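Local coordinates for protein putative antitoxin VapB45 (Mycobacterium tuberculosis, PDB 5AF3) that is possibly the antitoxin of a type II toxin-antitoxin system, with VapC45 as its cognate toxin, at residues Y79-F84 against Q92-S97; I102-P107 against A120-R125; Q113-D118 against H159-I164. One frame throughout, in Å; residues are numbered along the deposited sequence.

In the fold
The three contacts form a chain of helix packings. Contact 1 brings 92-97, near the start of helix 95-105, against helix 72-86; contact 2 sets the far end of helix 95-105 against helix 115-130; contact 3 joins the early part of helix 115-130 to the region near the end of helix 155-161. Contacts 1 and 3 are buried and wholly apolar between their segments, whereas contact 2, farther from the chain centre and partly open, adds an amide and a guanidinium at its margin. The neighbours also touch: Leu123 packs on Ser97, Val105 on Asp114, and Val80 on Ile164, while Tyr79 OH hydrogen-bonds to Tyr160 O, tying contact 1 to contact 3.

Contact 1 (Y79-F84 against Q92-S97); sequences YVLNAF and QRIRPS
Ile94 CD1 touches both Phe84 and Leu81, joining residues 92-97 to the side of helix 72-86 within the putative DNA-binding helix-turn-helix domain. The pairing is narrow and entirely apolar, and it depends on the reach of one branched side chain. At Ile94 the CB bond already points toward the helix, but Ile94 CB is 6.4 Å from Phe84 CD2, its nearest ring atom. Ile94 CG1, anti to the backbone N (chi1 -162°), carries the chain onward and is still 5.0 Å from Leu81 CD2. The other branch at CB, Ile94 CG2, is 4.9 Å from the same Leu81 CD2, so neither touches.

The ethyl arm of isoleucine suits this place because it reaches beyond a simple methyl branch, bridging backbones that come no closer than 9.5 Å between the CA atoms of Leu81 and Ile94, while the branching at CB limits its rotamers. Leucine and phenylalanine suit the helix, where both are buried: Leu81 also leans on Ile56 and Ile57, and Phe84 on Leu143 and Val157.

Phe84 and Ile94 cross at about a right angle. The terminal methyl Ile94 CD1 serves two partners three residues apart on one helix: it is 4.3 Å from Leu81 CD2, and it meets the edge of the Phe84 ring, near the ring plane, 3.9 Å from Phe84 CD2.

Contact 2 (I102-P107 against A120-R125); sequences IKNVGP and AEVLWR
The guanidinium of Arg125 has its edge turned to the amide of Asn104, and one of its faces lies on its own helix. Val122 CA sits 3.9 Å above the guanidinium plane, over its centre. At the edge, in the plane, is Asn104 OD1, 3.8 Å from Arg125 NH1; this is too long to count as a hydrogen bond, although the partial negative charge of the amide oxygen probably makes its approach to the cationic group mildly favourable. The two flat groups are strongly inclined, 72° apart. A bend in the arginine chain at chi3 (-112°) folds its tip back along the helix, which explains how it comes to lie over Val122. The amide has a firmer partner behind it: Asn104 ND2 hydrogen-bonds to Trp100 O, one turn earlier on helix 95-105, and that bond helps to fix the rotation of the group.

Beneath this polar margin the packing is aliphatic. Val122 is the buried residue of the four. Its CG1 is 3.7 Å from Asn104 CB and also meets Asn104 CG, so the asparagine offers its hydrocarbon root to the valine and its amide toward Arg125. The other methyl, Val122 CG2, lies 4.2 Å from Val105 CG2. Compact residues, Val105, Val122 and an asparagine that touches through its CB, suit backbones only 7.2 Å apart between the CA atoms of Asn104 and Val122. Trp100 takes part again, its NE1 bonding to Val122 O.

Helix 95-105 ends immediately after these residues: Gly106 N still bonds to Ile102 O, but Gly106 turns to positive phi (119°), where glycine is at ease. The arrangement is that of two consecutive helices, 95-105 and 115-130, joined by a loop and packed against each other in a helical domain.

Contact 3 (Q113-D118 against H159-I164); sequences QDLCTD and HYLQQI
Cys116 and Leu161 bring the two backbones to 6.4 Å between their CA atoms, near the beginning of helix 115-130 and near the end of helix 155-161, in the helical core of the protein. Residues 113-118 run from a loop into helix, with Asp118 N bonded to Asp114 O. Residues 159-164 include a type I beta turn from Leu161 to Ile164, which delivers the chain to strand 164-166.

Leu161 carries the contact through both of its methyls. Leu161 CD1 is nearest Cys116 SG, at 3.9 Å, and also lies 4.2 Å from Leu115 CD2. Leu161 CD2 meets Leu115 CD2 at 3.9 Å, the two leucine side chains crossing at about a right angle. The sulfur, Cys116 SG, also touches Leu161 CB, at 4.0 Å. Cys116 SG is anti to the backbone N (chi1 -170°), a setting that carries it out to the flank of the leucine. A small, weakly polar thiol suits so close an approach at a partly exposed position, whereas the forked leucines suit the buried side, which Val80 of helix 72-86 also lines.

Neighbouring residues of helix 155-161 reach the second subunit: His159 NE2 and Tyr160 OH each hydrogen-bond to a carboxylate oxygen of Asp237 of that subunit. Just beyond, Gln163 folds back on the backbone before it, its OE1 held by Arg176 NH1. Gln163 NE2 donates to His159 O at 2.9 Å, nearly straight (164°) and close to the plane of its amide.

Contact 1 (Y79-F84 against Q92-S97)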
loop_
_atom_site.group_PDB
_atom_site.type_symbol
_atom_site.label_atom_id
_atom_site.label_comp_id
_atom_site.label_asym_id
_atom_site.label_seq_id
_atom_site.Cartn_x
_atom_site.Cartn_y
_atom_site.Cartn_z
ATOM N N TYR A 79 2.293 -15.331 3.850
ATOM C CA TYR A 79 2.635 -14.565 2.680
ATOM C C TYR A 79 2.187 -15.301 1.411
ATOM O O TYR A 79 1.542 -14.703 0.527
ATOM C CB TYR A 79 4.126 -14.261 2.628
ATOM C CG TYR A 79 4.587 -13.673 1.316
ATOM C CD1 TYR A 79 4.443 -12.304 1.040
ATOM C CD2 TYR A 79 5.203 -14.482 0.363
ATOM C CE1 TYR A 79 4.890 -11.782 -0.156
ATOM C CE2 TYR A 79 5.658 -13.971 -0.804
ATOM C CZ TYR A 79 5.478 -12.633 -1.083
ATOM O OH TYR A 79 5.953 -12.167 -2.285
ATOM N N VAL A 80 2.480 -16.596 1.354
ATOM C CA VAL A 80 2.110 -17.408 0.180
ATOM C C VAL A 80 0.590 -17.557 0.053
ATOM O O VAL A 80 0.052 -17.356 -1.024
ATOM C CB VAL A 80 2.807 -18.753 0.201
ATOM C CG1 VAL A 80 2.264 -19.692 -0.915
ATOM C CG2 VAL A 80 4.353 -18.535 -0.019
ATOM N N LEU A 81 -0.081 -17.886 1.143
ATOM C CA LEU A 81 -1.542 -17.945 1.172
ATOM C C LEU A 81 -2.184 -16.615 0.772
ATOM O O LEU A 81 -3.225 -16.593 0.140
ATOM C CB LEU A 81 -2.026 -18.328 2.547
ATOM C CG LEU A 81 -1.795 -19.776 2.991
ATOM C CD1 LEU A 81 -2.306 -19.922 4.394
ATOM C CD2 LEU A 81 -2.547 -20.725 1.997
ATOM N N ASN A 82 -1.572 -15.502 1.154
ATOM C CA ASN A 82 -2.080 -14.204 0.698
ATOM C C ASN A 82 -1.930 -13.990 -0.798
ATOM O O ASN A 82 -2.779 -13.314 -1.433
ATOM C CB ASN A 82 -1.437 -13.059 1.469
ATOM C CG ASN A 82 -2.231 -11.754 1.323
ATOM O OD1 ASN A 82 -3.465 -11.769 1.261
ATOM N ND2 ASN A 82 -1.522 -10.635 1.233
ATOM N N ALA A 83 -0.869 -14.548 -1.368
ATOM C CA ALA A 83 -0.635 -14.486 -2.788
ATOM C C ALA A 83 -1.718 -15.320 -3.463
ATOM O O ALA A 83 -2.223 -14.923 -4.530
ATOM C CB ALA A 83 0.745 -15.029 -3.158
ATOM N N PHE A 84 -2.070 -16.457 -2.841
ATOM C CA PHE A 84 -3.180 -17.284 -3.355
ATOM C C PHE A 84 -4.502 -16.471 -3.317
ATOM O O PHE A 84 -5.261 -16.440 -4.311
ATOM C CB PHE A 84 -3.356 -18.605 -2.559
ATOM C CG PHE A 84 -2.226 -19.589 -2.725
ATOM C CD1 PHE A 84 -1.154 -19.364 -3.594
ATOM C CD2 PHE A 84 -2.253 -20.783 -1.980
ATOM C CE1 PHE A 84 -0.117 -20.306 -3.690
ATOM C CE2 PHE A 84 -1.226 -21.720 -2.082
ATOM C CZ PHE A 84 -0.169 -21.478 -2.917
ATOM N N GLN A 92 -11.586 -20.616 1.927
ATOM C CA GLN A 92 -12.274 -21.253 3.065
ATOM C C GLN A 92 -12.139 -22.769 3.086
ATOM O O GLN A 92 -12.277 -23.378 4.137
ATOM C CB GLN A 92 -13.760 -20.912 3.036
ATOM C CG GLN A 92 -14.057 -19.484 3.435
ATOM C CD GLN A 92 -15.534 -19.223 3.409
ATOM O OE1 GLN A 92 -16.288 -19.761 4.240
ATOM N NE2 GLN A 92 -15.977 -18.417 2.441
ATOM N N ARG A 93 -11.919 -23.391 1.930
ATOM C CA ARG A 93 -11.807 -24.854 1.893
ATOM C C ARG A 93 -10.466 -25.297 1.288
ATOM O O ARG A 93 -10.367 -26.326 0.606
ATOM C CB ARG A 93 -12.995 -25.484 1.129
ATOM C CG ARG A 93 -14.368 -25.208 1.758
ATOM C CD ARG A 93 -15.522 -25.639 0.850
ATOM N NE ARG A 93 -16.840 -25.405 1.469
ATOM C CZ ARG A 93 -17.521 -26.286 2.199
ATOM N NH1 ARG A 93 -17.038 -27.498 2.457
ATOM N NH2 ARG A 93 -18.696 -25.941 2.696
ATOM N N ILE A 94 -9.435 -24.512 1.562
ATOM C CA ILE A 94 -8.112 -24.756 0.998
ATOM C C ILE A 94 -7.325 -25.833 1.760
ATOM O O ILE A 94 -6.340 -26.364 1.224
ATOM C CB ILE A 94 -7.285 -23.450 0.952
ATOM C CG1 ILE A 94 -6.115 -23.605 -0.023
ATOM C CG2 ILE A 94 -6.861 -22.999 2.415
ATOM C CD1 ILE A 94 -5.570 -22.304 -0.575
ATOM N N ARG A 95 -7.712 -26.118 3.002
ATOM C CA ARG A 95 -6.874 -27.014 3.834
ATOM C C ARG A 95 -6.532 -28.400 3.206
ATOM O O ARG A 95 -5.379 -28.840 3.248
ATOM C CB ARG A 95 -7.448 -27.124 5.250
ATOM C CG ARG A 95 -6.576 -27.900 6.237
ATOM C CD ARG A 95 -7.176 -27.777 7.629
ATOM N NE ARG A 95 -6.449 -28.541 8.649
ATOM C CZ ARG A 95 -6.850 -29.705 9.172
ATOM N NH1 ARG A 95 -7.994 -30.273 8.785
ATOM N NH2 ARG A 95 -6.102 -30.302 10.096
ATOM N N PRO A 96 -7.506 -29.086 2.569
ATOM C CA PRO A 96 -7.091 -30.357 1.916
ATOM C C PRO A 96 -6.025 -30.227 0.850
ATOM O O PRO A 96 -5.155 -31.089 0.742
ATOM C CB PRO A 96 -8.405 -30.884 1.327
ATOM C CG PRO A 96 -9.413 -30.320 2.211
ATOM C CD PRO A 96 -8.957 -28.907 2.452
ATOM N N SER A 97 -6.069 -29.139 0.073
ATOM C CA SER A 97 -4.976 -28.885 -0.892
ATOM C C SER A 97 -3.638 -28.686 -0.208
ATOM O O SER A 97 -2.616 -29.161 -0.727
ATOM C CB SER A 97 -5.268 -27.659 -1.803
ATOM O OG SER A 97 -6.447 -27.878 -2.623
#

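Contact 2 (I102-P107 against A120-R125)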
loop_
_atom_site.group_PDB
_atom_site.type_symbol
_atom_site.label_atom_id
_atom_site.label_comp_id
_atom_site.label_asym_id
_atom_site.label_seq_id
_atom_site.Cartn_x
_atom_site.Cartn_y
_atom_site.Cartn_z
ATOM N N ILE A 102 1.744 -30.669 1.450
ATOM C CA ILE A 102 2.702 -31.055 2.480
ATOM C C ILE A 102 3.102 -32.535 2.276
ATOM O O ILE A 102 4.295 -32.875 2.306
ATOM C CB ILE A 102 2.183 -30.824 3.864
ATOM C CG1 ILE A 102 2.104 -29.300 4.130
ATOM C CG2 ILE A 102 3.148 -31.464 4.900
ATOM C CD1 ILE A 102 1.220 -28.944 5.295
ATOM N N LYS A 103 2.105 -33.382 2.026
ATOM C CA LYS A 103 2.351 -34.838 1.821
ATOM C C LYS A 103 3.291 -35.121 0.651
ATOM O O LYS A 103 4.012 -36.126 0.671
ATOM C CB LYS A 103 1.031 -35.596 1.658
ATOM C CG LYS A 103 0.140 -35.633 2.875
ATOM C CD LYS A 103 -1.204 -36.223 2.496
ATOM C CE LYS A 103 -2.106 -36.293 3.667
ATOM N NZ LYS A 103 -3.350 -37.010 3.230
ATOM N N ASN A 104 3.349 -34.225 -0.350
ATOM C CA ASN A 104 4.175 -34.414 -1.537
ATOM C C ASN A 104 5.439 -33.569 -1.673
ATOM O O ASN A 104 6.454 -34.039 -2.235
ATOM C CB ASN A 104 3.332 -34.206 -2.802
ATOM C CG ASN A 104 2.351 -35.331 -3.013
ATOM O OD1 ASN A 104 2.715 -36.387 -3.567
ATOM N ND2 ASN A 104 1.129 -35.161 -2.494
ATOM N N VAL A 105 5.365 -32.307 -1.251
ATOM C CA VAL A 105 6.517 -31.396 -1.338
ATOM C C VAL A 105 7.304 -31.383 -0.022
ATOM O O VAL A 105 8.501 -31.101 -0.029
ATOM C CB VAL A 105 6.066 -29.972 -1.755
ATOM C CG1 VAL A 105 7.241 -28.956 -1.785
ATOM C CG2 VAL A 105 5.462 -30.086 -3.159
ATOM N N GLY A 106 6.622 -31.705 1.072
ATOM C CA GLY A 106 7.287 -31.807 2.382
ATOM C C GLY A 106 6.762 -30.845 3.444
ATOM O O GLY A 106 5.907 -29.994 3.171
ATOM N N PRO A 107 7.272 -30.981 4.687
ATOM C CA PRO A 107 6.854 -30.097 5.768
ATOM C C PRO A 107 6.955 -28.630 5.357
ATOM O O PRO A 107 7.853 -28.225 4.585
ATOM C CB PRO A 107 7.836 -30.432 6.914
ATOM C CG PRO A 107 8.233 -31.888 6.610
ATOM C CD PRO A 107 8.275 -31.985 5.120
ATOM N N ALA A 120 2.638 -26.797 -9.025
ATOM C CA ALA A 120 1.498 -26.729 -9.973
ATOM C C ALA A 120 1.122 -28.159 -10.372
ATOM O O ALA A 120 -0.046 -28.521 -10.327
ATOM C CB ALA A 120 1.858 -25.945 -11.209
ATOM N N GLU A 121 2.139 -28.951 -10.738
ATOM C CA GLU A 121 1.927 -30.353 -11.148
ATOM C C GLU A 121 1.356 -31.180 -10.010
ATOM O O GLU A 121 0.397 -31.929 -10.222
ATOM C CB GLU A 121 3.209 -30.958 -11.729
ATOM C CG GLU A 121 3.057 -32.385 -12.220
ATOM C CD GLU A 121 4.385 -33.007 -12.660
ATOM O OE1 GLU A 121 5.388 -32.262 -12.836
ATOM O OE2 GLU A 121 4.425 -34.255 -12.815
ATOM N N VAL A 122 1.888 -31.016 -8.787
ATOM C CA VAL A 122 1.327 -31.701 -7.616
ATOM C C VAL A 122 -0.168 -31.348 -7.406
ATOM O O VAL A 122 -1.036 -32.214 -7.179
ATOM C CB VAL A 122 2.192 -31.392 -6.309
ATOM C CG1 VAL A 122 1.505 -31.866 -5.080
ATOM C CG2 VAL A 122 3.635 -32.004 -6.434
ATOM N N LEU A 123 -0.485 -30.059 -7.491
ATOM C CA LEU A 123 -1.864 -29.648 -7.268
ATOM C C LEU A 123 -2.814 -30.135 -8.351
ATOM O O LEU A 123 -3.947 -30.487 -8.085
ATOM C CB LEU A 123 -1.924 -28.123 -7.181
ATOM C CG LEU A 123 -1.365 -27.623 -5.840
ATOM C CD1 LEU A 123 -1.083 -26.107 -6.051
ATOM C CD2 LEU A 123 -2.264 -27.890 -4.653
ATOM N N TRP A 124 -2.347 -30.088 -9.580
ATOM C CA TRP A 124 -3.129 -30.608 -10.696
ATOM C C TRP A 124 -3.611 -32.058 -10.410
ATOM O O TRP A 124 -4.815 -32.348 -10.499
ATOM C CB TRP A 124 -2.317 -30.504 -11.976
ATOM C CG TRP A 124 -2.941 -31.217 -13.080
ATOM C CD1 TRP A 124 -4.165 -30.969 -13.624
ATOM C CD2 TRP A 124 -2.398 -32.337 -13.786
ATOM N NE1 TRP A 124 -4.417 -31.860 -14.643
ATOM C CE2 TRP A 124 -3.351 -32.716 -14.758
ATOM C CE3 TRP A 124 -1.194 -33.063 -13.687
ATOM C CZ2 TRP A 124 -3.135 -33.776 -15.643
ATOM C CZ3 TRP A 124 -0.983 -34.118 -14.563
ATOM C CH2 TRP A 124 -1.953 -34.461 -15.531
ATOM N N ARG A 125 -2.663 -32.917 -10.042
ATOM C CA ARG A 125 -2.911 -34.324 -9.680
ATOM C C ARG A 125 -4.006 -34.473 -8.615
ATOM O O ARG A 125 -4.870 -35.360 -8.715
ATOM C CB ARG A 125 -1.618 -34.981 -9.176
ATOM C CG ARG A 125 -0.553 -35.176 -10.229
ATOM C CD ARG A 125 0.562 -36.150 -9.763
ATOM N NE ARG A 125 1.874 -35.501 -9.545
ATOM C CZ ARG A 125 2.512 -35.420 -8.374
ATOM N NH1 ARG A 125 1.978 -35.928 -7.250
ATOM N NH2 ARG A 125 3.701 -34.813 -8.328
#

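Contact 3 (Q113-D118 against H159-I164)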
loop_
_atom_site.group_PDB
_atom_site.type_symbol
_atom_site.label_atom_id
_atom_site.label_comp_id
_atom_site.label_asym_id
_atom_site.label_seq_id
_atom_site.Cartn_x
_atom_site.Cartn_y
_atom_site.Cartn_z
ATOM N N GLN A 113 11.353 -24.197 -1.124
ATOM C CA GLN A 113 12.017 -23.830 -2.349
ATOM C C GLN A 113 11.414 -24.589 -3.529
ATOM O O GLN A 113 11.479 -24.129 -4.652
ATOM C CB GLN A 113 13.510 -24.126 -2.248
ATOM C CG GLN A 113 14.291 -23.732 -3.491
ATOM C CD GLN A 113 15.774 -23.647 -3.227
ATOM O OE1 GLN A 113 16.247 -23.963 -2.129
ATOM N NE2 GLN A 113 16.520 -23.217 -4.231
ATOM N N ASP A 114 10.802 -25.740 -3.247
ATOM C CA ASP A 114 10.276 -26.606 -4.314
ATOM C C ASP A 114 8.850 -26.236 -4.714
ATOM O O ASP A 114 8.315 -26.746 -5.706
ATOM C CB ASP A 114 10.301 -28.075 -3.860
ATOM C CG ASP A 114 11.717 -28.647 -3.794
ATOM O OD1 ASP A 114 12.611 -28.096 -4.468
ATOM O OD2 ASP A 114 11.906 -29.650 -3.061
ATOM N N LEU A 115 8.226 -25.348 -3.949
ATOM C CA LEU A 115 6.825 -25.005 -4.227
ATOM C C LEU A 115 6.707 -24.437 -5.630
ATOM O O LEU A 115 5.892 -24.884 -6.419
ATOM C CB LEU A 115 6.272 -23.991 -3.217
ATOM C CG LEU A 115 4.850 -23.523 -3.549
ATOM C CD1 LEU A 115 3.822 -24.660 -3.324
ATOM C CD2 LEU A 115 4.449 -22.289 -2.700
ATOM N N CYS A 116 7.507 -23.430 -5.944
ATOM C CA CYS A 116 7.298 -22.733 -7.201
ATOM C C CYS A 116 7.552 -23.642 -8.417
ATOM O O CYS A 116 6.793 -23.579 -9.408
ATOM C CB CYS A 116 8.089 -21.443 -7.261
ATOM S SG CYS A 116 7.590 -20.496 -8.639
ATOM N N THR A 117 8.556 -24.530 -8.313
ATOM C CA THR A 117 8.909 -25.397 -9.439
ATOM C C THR A 117 8.044 -26.686 -9.536
ATOM O O THR A 117 7.792 -27.174 -10.643
ATOM C CB THR A 117 10.407 -25.812 -9.390
ATOM O OG1 THR A 117 10.686 -26.381 -8.102
ATOM C CG2 THR A 117 11.306 -24.601 -9.638
ATOM N N ASP A 118 7.617 -27.228 -8.398
ATOM C CA ASP A 118 6.905 -28.523 -8.362
ATOM C C ASP A 118 5.433 -28.477 -8.022
ATOM O O ASP A 118 4.723 -29.481 -8.236
ATOM C CB ASP A 118 7.554 -29.485 -7.360
ATOM C CG ASP A 118 9.038 -29.695 -7.608
ATOM O OD1 ASP A 118 9.543 -29.329 -8.682
ATOM O OD2 ASP A 118 9.688 -30.222 -6.685
ATOM N N HIS A 159 4.787 -14.325 -9.413
ATOM C CA HIS A 159 5.369 -13.011 -8.997
ATOM C C HIS A 159 5.627 -12.932 -7.486
ATOM O O HIS A 159 6.698 -12.461 -7.044
ATOM C CB HIS A 159 4.471 -11.857 -9.485
ATOM C CG HIS A 159 4.779 -10.509 -8.888
ATOM N ND1 HIS A 159 5.994 -9.873 -9.049
ATOM C CD2 HIS A 159 4.015 -9.676 -8.140
ATOM C CE1 HIS A 159 5.961 -8.701 -8.437
ATOM N NE2 HIS A 159 4.771 -8.555 -7.881
ATOM N N TYR A 160 4.683 -13.389 -6.677
ATOM C CA TYR A 160 4.933 -13.398 -5.243
ATOM C C TYR A 160 5.884 -14.505 -4.759
ATOM O O TYR A 160 6.678 -14.276 -3.844
ATOM C CB TYR A 160 3.624 -13.403 -4.467
ATOM C CG TYR A 160 2.892 -12.121 -4.795
ATOM C CD1 TYR A 160 3.227 -10.941 -4.147
ATOM C CD2 TYR A 160 1.938 -12.078 -5.819
ATOM C CE1 TYR A 160 2.615 -9.730 -4.506
ATOM C CE2 TYR A 160 1.318 -10.879 -6.191
ATOM C CZ TYR A 160 1.660 -9.715 -5.529
ATOM O OH TYR A 160 1.069 -8.509 -5.865
ATOM N N LEU A 161 5.733 -15.712 -5.308
ATOM C CA LEU A 161 6.601 -16.833 -4.953
ATOM C C LEU A 161 8.067 -16.523 -5.181
ATOM O O LEU A 161 8.883 -16.970 -4.410
ATOM C CB LEU A 161 6.233 -18.086 -5.772
ATOM C CG LEU A 161 4.793 -18.575 -5.558
ATOM C CD1 LEU A 161 4.578 -19.966 -6.195
ATOM C CD2 LEU A 161 4.358 -18.617 -4.117
ATOM N N GLN A 162 8.359 -15.783 -6.255
ATOM C CA GLN A 162 9.701 -15.357 -6.677
ATOM C C GLN A 162 10.400 -14.434 -5.681
ATOM O O GLN A 162 11.626 -14.255 -5.756
ATOM C CB GLN A 162 9.618 -14.642 -8.042
ATOM C CG GLN A 162 9.559 -15.599 -9.210
ATOM C CD GLN A 162 9.044 -14.971 -10.516
ATOM O OE1 GLN A 162 8.595 -13.811 -10.558
ATOM N NE2 GLN A 162 9.122 -15.749 -11.599
ATOM N N GLN A 163 9.640 -13.835 -4.776
ATOM C CA GLN A 163 10.200 -12.893 -3.775
ATOM C C GLN A 163 10.894 -13.581 -2.588
ATOM O O GLN A 163 11.511 -12.911 -1.753
ATOM C CB GLN A 163 9.123 -11.949 -3.225
ATOM C CG GLN A 163 8.293 -11.177 -4.289
ATOM C CD GLN A 163 9.177 -10.499 -5.295
ATOM O OE1 GLN A 163 10.177 -9.888 -4.934
ATOM N NE2 GLN A 163 8.829 -10.604 -6.562
ATOM N N ILE A 164 10.738 -14.906 -2.480
ATOM C CA ILE A 164 11.164 -15.624 -1.299
ATOM C C ILE A 164 12.570 -16.159 -1.541
ATOM O O ILE A 164 12.857 -16.665 -2.623
ATOM C CB ILE A 164 10.184 -16.795 -0.966
ATOM C CG1 ILE A 164 8.750 -16.251 -0.790
ATOM C CG2 ILE A 164 10.598 -17.520 0.336
ATOM C CD1 ILE A 164 7.712 -17.328 -0.553
#